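BamaA.19900.a (Balamuthia mandrillaris, PDB 6VZZ) binds glucose and, as a glucokinase of the actin-like ATPase clan, probably phosphorylates it to glucose 6-phosphate at the expense of ATP. Local coordinates at residues A[178-190]-A[194-204]. Residues are numbered along the deposited sequence; the frame is centred on the assembly and turned at random.
Sequences KVTLQPDHYLVLA and GLGIATLLSLR. With CA (calcium ion), chain E; BGC (beta-D-glucopyranose), chain B.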
loop_
_atom_site.group_PDB
_atom_site.type_symbol
_atom_site.label_atom_id
_atom_site.label_comp_id
_atom_site.label_asym_id
_atom_site.label_seq_id
_atom_site.Cartn_x
_atom_site.Cartn_y
_atom_site.Cartn_z
ATOM N N LYS A 178 -13.265 -20.095 -14.444
ATOM C CA LYS A 178 -13.635 -18.880 -15.159
ATOM C C LYS A 178 -13.347 -17.675 -14.271
ATOM O O LYS A 178 -13.506 -17.739 -13.049
ATOM C CB LYS A 178 -15.110 -18.920 -15.563
ATOM N N VAL A 179 -12.895 -16.581 -14.883
ATOM C CA VAL A 179 -12.414 -15.448 -14.100
ATOM C C VAL A 179 -13.577 -14.824 -13.336
ATOM O O VAL A 179 -14.587 -14.422 -13.922
ATOM C CB VAL A 179 -11.707 -14.418 -14.987
ATOM C CG1 VAL A 179 -11.253 -13.230 -14.149
ATOM C CG2 VAL A 179 -10.504 -15.055 -15.674
ATOM N N THR A 180 -13.439 -14.767 -12.014
ATOM C CA THR A 180 -14.398 -14.160 -11.107
ATOM C C THR A 180 -13.619 -13.741 -9.867
ATOM O O THR A 180 -12.613 -14.364 -9.519
ATOM C CB THR A 180 -15.534 -15.136 -10.756
ATOM O OG1 THR A 180 -16.686 -14.406 -10.314
ATOM C CG2 THR A 180 -15.102 -16.090 -9.661
ATOM N N LEU A 181 -14.057 -12.672 -9.213
ATOM C CA LEU A 181 -13.319 -12.122 -8.079
ATOM C C LEU A 181 -13.970 -12.549 -6.769
ATOM O O LEU A 181 -15.190 -12.431 -6.606
ATOM C CB LEU A 181 -13.240 -10.599 -8.161
ATOM C CG LEU A 181 -12.451 -10.067 -9.356
ATOM C CD1 LEU A 181 -12.272 -8.573 -9.239
ATOM C CD2 LEU A 181 -11.110 -10.742 -9.458
ATOM N N GLN A 182 -13.158 -13.060 -5.851
ATOM C CA GLN A 182 -13.645 -13.479 -4.545
ATOM C C GLN A 182 -13.756 -12.265 -3.628
ATOM O O GLN A 182 -13.317 -11.163 -3.969
ATOM C CB GLN A 182 -12.717 -14.546 -3.968
ATOM C CG GLN A 182 -12.635 -15.827 -4.799
ATOM C CD GLN A 182 -13.992 -16.505 -4.998
ATOM O OE1 GLN A 182 -14.813 -16.591 -4.073
ATOM N NE2 GLN A 182 -14.234 -16.982 -6.221
ATOM N N PRO A 183 -14.375 -12.414 -2.460
ATOM C CA PRO A 183 -14.423 -11.243 -1.552
ATOM C C PRO A 183 -13.148 -11.104 -0.728
ATOM O O PRO A 183 -13.109 -11.274 0.500
ATOM C CB PRO A 183 -15.660 -11.538 -0.689
ATOM C CG PRO A 183 -16.339 -12.719 -1.303
ATOM C CD PRO A 183 -15.278 -13.486 -2.012
ATOM N N ASP A 184 -12.061 -10.796 -1.426
ATOM C CA ASP A 184 -10.769 -10.487 -0.826
ATOM C C ASP A 184 -10.230 -9.266 -1.559
ATOM O O ASP A 184 -10.952 -8.642 -2.342
ATOM C CB ASP A 184 -9.840 -11.707 -0.882
ATOM C CG ASP A 184 -10.354 -12.870 -0.039
ATOM O OD1 ASP A 184 -10.763 -12.646 1.128
ATOM O OD2 ASP A 184 -10.364 -14.013 -0.542
ATOM N N HIS A 185 -8.981 -8.881 -1.296
ATOM C CA HIS A 185 -8.418 -7.732 -1.990
ATOM C C HIS A 185 -7.777 -8.174 -3.287
ATOM O O HIS A 185 -7.225 -9.271 -3.382
ATOM C CB HIS A 185 -7.371 -7.003 -1.153
ATOM C CG HIS A 185 -7.772 -6.800 0.268
ATOM N ND1 HIS A 185 -9.000 -6.291 0.630
ATOM C CD2 HIS A 185 -7.105 -7.034 1.419
ATOM C CE1 HIS A 185 -9.075 -6.224 1.946
ATOM N NE2 HIS A 185 -7.942 -6.678 2.448
ATOM N N TYR A 186 -7.823 -7.293 -4.281
ATOM C CA TYR A 186 -7.169 -7.537 -5.557
ATOM C C TYR A 186 -6.403 -6.288 -5.954
ATOM O O TYR A 186 -6.919 -5.171 -5.838
ATOM C CB TYR A 186 -8.180 -7.933 -6.638
ATOM C CG TYR A 186 -8.750 -9.324 -6.438
ATOM C CD1 TYR A 186 -8.150 -10.430 -7.022
ATOM C CD2 TYR A 186 -9.880 -9.533 -5.644
ATOM C CE1 TYR A 186 -8.652 -11.706 -6.837
ATOM C CE2 TYR A 186 -10.393 -10.810 -5.454
ATOM C CZ TYR A 186 -9.768 -11.892 -6.059
ATOM O OH TYR A 186 -10.260 -13.162 -5.884
ATOM N N LEU A 187 -5.159 -6.481 -6.381
ATOM C CA LEU A 187 -4.323 -5.404 -6.885
ATOM C C LEU A 187 -4.545 -5.261 -8.385
ATOM O O LEU A 187 -4.580 -6.256 -9.114
ATOM C CB LEU A 187 -2.852 -5.702 -6.581
ATOM C CG LEU A 187 -1.742 -4.730 -6.974
ATOM C CD1 LEU A 187 -1.855 -3.423 -6.223
ATOM C CD2 LEU A 187 -0.382 -5.360 -6.719
ATOM N N VAL A 188 -4.721 -4.028 -8.849
ATOM C CA VAL A 188 -4.866 -3.746 -10.275
ATOM C C VAL A 188 -3.702 -2.867 -10.717
ATOM O O VAL A 188 -3.422 -1.839 -10.089
ATOM C CB VAL A 188 -6.213 -3.071 -10.597
ATOM C CG1 VAL A 188 -6.295 -2.745 -12.079
ATOM C CG2 VAL A 188 -7.374 -3.953 -10.164
ATOM N N LEU A 189 -3.023 -3.278 -11.791
ATOM C CA LEU A 189 -1.895 -2.553 -12.376
ATOM C C LEU A 189 -2.145 -2.340 -13.862
ATOM O O LEU A 189 -2.683 -3.224 -14.537
ATOM C CB LEU A 189 -0.555 -3.309 -12.208
ATOM C CG LEU A 189 -0.115 -3.794 -10.825
ATOM C CD1 LEU A 189 -0.718 -5.148 -10.506
ATOM C CD2 LEU A 189 1.387 -3.860 -10.749
ATOM N N ALA A 190 -1.723 -1.183 -14.377
ATOM C CA ALA A 190 -1.801 -0.913 -15.807
ATOM C C ALA A 190 -0.551 -0.179 -16.253
ATOM O O ALA A 190 -0.205 0.861 -15.683
ATOM C CB ALA A 190 -3.046 -0.094 -16.169
ATOM N N GLY A 194 2.085 5.950 -17.933
ATOM C CA GLY A 194 2.608 5.808 -16.591
ATOM C C GLY A 194 2.341 4.416 -16.046
ATOM O O GLY A 194 1.768 3.562 -16.726
ATOM N N LEU A 195 2.788 4.203 -14.807
ATOM C CA LEU A 195 2.479 2.988 -14.060
ATOM C C LEU A 195 1.298 3.275 -13.136
ATOM O O LEU A 195 1.438 3.992 -12.136
ATOM C CB LEU A 195 3.689 2.507 -13.270
ATOM C CG LEU A 195 3.458 1.248 -12.428
ATOM C CD1 LEU A 195 2.680 0.216 -13.226
ATOM C CD2 LEU A 195 4.785 0.680 -11.940
ATOM N N GLY A 196 0.139 2.715 -13.470
ATOM C CA GLY A 196 -1.069 2.913 -12.694
ATOM C C GLY A 196 -1.306 1.750 -11.744
ATOM O O GLY A 196 -1.149 0.585 -12.121
ATOM N N ILE A 197 -1.702 2.079 -10.513
ATOM C CA ILE A 197 -1.918 1.073 -9.478
ATOM C C ILE A 197 -3.077 1.492 -8.579
ATOM O O ILE A 197 -3.096 2.613 -8.059
ATOM C CB ILE A 197 -0.643 0.846 -8.644
ATOM C CG1 ILE A 197 0.424 0.141 -9.486
ATOM C CG2 ILE A 197 -0.969 0.037 -7.404
ATOM C CD1 ILE A 197 1.720 -0.032 -8.794
ATOM N N ALA A 198 -4.034 0.585 -8.386
ATOM C CA ALA A 198 -5.122 0.756 -7.435
ATOM C C ALA A 198 -5.437 -0.606 -6.822
ATOM O O ALA A 198 -4.894 -1.633 -7.240
ATOM C CB ALA A 198 -6.352 1.371 -8.105
ATOM N N THR A 199 -6.314 -0.628 -5.820
ATOM C CA THR A 199 -6.645 -1.878 -5.144
ATOM C C THR A 199 -8.146 -1.987 -4.930
ATOM O O THR A 199 -8.776 -1.050 -4.432
ATOM C CB THR A 199 -5.935 -1.995 -3.787
ATOM O OG1 THR A 199 -4.523 -1.881 -3.975
ATOM C CG2 THR A 199 -6.238 -3.347 -3.127
ATOM N N LEU A 200 -8.708 -3.137 -5.297
ATOM C CA LEU A 200 -10.079 -3.488 -4.946
ATOM C C LEU A 200 -10.070 -4.090 -3.545
ATOM O O LEU A 200 -9.423 -5.113 -3.317
ATOM C CB LEU A 200 -10.659 -4.473 -5.964
ATOM C CG LEU A 200 -11.026 -3.932 -7.354
ATOM C CD1 LEU A 200 -11.126 -5.044 -8.382
ATOM C CD2 LEU A 200 -12.340 -3.157 -7.296
ATOM N N LEU A 201 -10.772 -3.456 -2.613
ATOM C CA LEU A 201 -10.726 -3.821 -1.203
ATOM C C LEU A 201 -12.007 -4.528 -0.780
ATOM O O LEU A 201 -13.108 -4.144 -1.188
ATOM C CB LEU A 201 -10.531 -2.583 -0.319
ATOM C CG LEU A 201 -9.248 -1.766 -0.467
ATOM C CD1 LEU A 201 -9.301 -0.519 0.389
ATOM C CD2 LEU A 201 -8.072 -2.615 -0.078
ATOM N N SER A 202 -11.854 -5.545 0.065
ATOM C CA SER A 202 -12.961 -6.204 0.758
ATOM C C SER A 202 -12.698 -6.133 2.260
ATOM O O SER A 202 -12.164 -7.080 2.843
ATOM C CB SER A 202 -13.119 -7.663 0.307
ATOM O OG SER A 202 -13.934 -7.752 -0.845
ATOM N N LEU A 203 -13.091 -5.030 2.887
ATOM C CA LEU A 203 -12.935 -4.869 4.322
ATOM C C LEU A 203 -14.276 -5.100 5.028
ATOM O O LEU A 203 -15.208 -5.667 4.448
ATOM C CB LEU A 203 -12.356 -3.481 4.606
ATOM C CG LEU A 203 -11.063 -3.092 3.893
ATOM C CD1 LEU A 203 -10.996 -1.579 3.728
ATOM C CD2 LEU A 203 -9.855 -3.604 4.657
ATOM N N ARG A 204 -14.381 -4.626 6.273
ATOM C CA ARG A 204 -15.525 -4.797 7.189
ATOM C C ARG A 204 -15.586 -6.209 7.758
ATOM O O ARG A 204 -14.843 -6.541 8.687
ATOM C CB ARG A 204 -16.854 -4.432 6.512
ATOM C CG ARG A 204 -17.113 -2.937 6.470
ATOM C CD ARG A 204 -18.349 -2.589 5.667
ATOM N NE ARG A 204 -18.128 -2.693 4.224
ATOM C CZ ARG A 204 -18.837 -2.018 3.323
ATOM N NH1 ARG A 204 -19.797 -1.188 3.722
ATOM N NH2 ARG A 204 -18.585 -2.160 2.028
HETATM CA CA CA E . -12.528 -11.603 2.868
HETATM C C2 BGC B . -0.051 8.805 -12.285
HETATM C C3 BGC B . -1.228 7.977 -11.795
HETATM C C4 BGC B . -1.866 7.233 -12.961
HETATM C C5 BGC B . -0.799 6.423 -13.688
HETATM C C6 BGC B . -1.311 5.673 -14.895
HETATM C C1 BGC B . 0.917 7.896 -13.027
HETATM O O1 BGC B . 2.048 8.582 -13.423
HETATM O O2 BGC B . 0.598 9.435 -11.188
HETATM O O3 BGC B . -2.181 8.805 -11.141
HETATM O O4 BGC B . -2.861 6.340 -12.483
HETATM O O5 BGC B . 0.238 7.308 -14.133
HETATM O O6 BGC B . -2.095 6.502 -15.728
HETATM O O HOH W 1 -14.375 -9.804 4.000
HETATM O O HOH W 2 -11.041 -12.949 4.072
#
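Leu181, from the loop, sets CD1 against Leu200 CD1 (3.8 Å) above one face of strands 186-190 and 195-201, the two side chains crossing at about a right angle, while Leu181 CD2 sits over the centre of the Tyr186 ring, 3.6 Å above its plane. The strands run antiparallel, 156° apart, with Tyr186/Leu200, Val188/Ala198 and Ala190/Gly196 as hydrogen-bonded pairs. The Tyr186 hydroxyl accepts a hydrogen bond from Gln182 N, tying the incoming loop to the strand. Val188 and Ala198 continue this face, where Cys151 of helix 146-159 packs on Leu200 and Ala198. On the other face Leu187, with CG anti to its backbone N (chi1 -179°), brings CD1 to 3.8 Å from Ile197 CG2; helix 303-327 covers both through Leu323. The His185 ring lies against the end of strand 195-201, with Leu201 CD2 over one face, 4.2 Å from the centroid, and Ser202 N donating to ND1 in the ring plane (3.0 Å, 172° at the hydrogen). Pro183 O and Asp184 OD1 hold a calcium ion. Gly196 CA approaches glucose C6 to 3.5 Å; without a side chain, the backbone lies directly against the sugar. The strands form a beta hairpin in the six-stranded mixed sheet, with Gly194, Leu195 and Gly196 lining the glucose pocket.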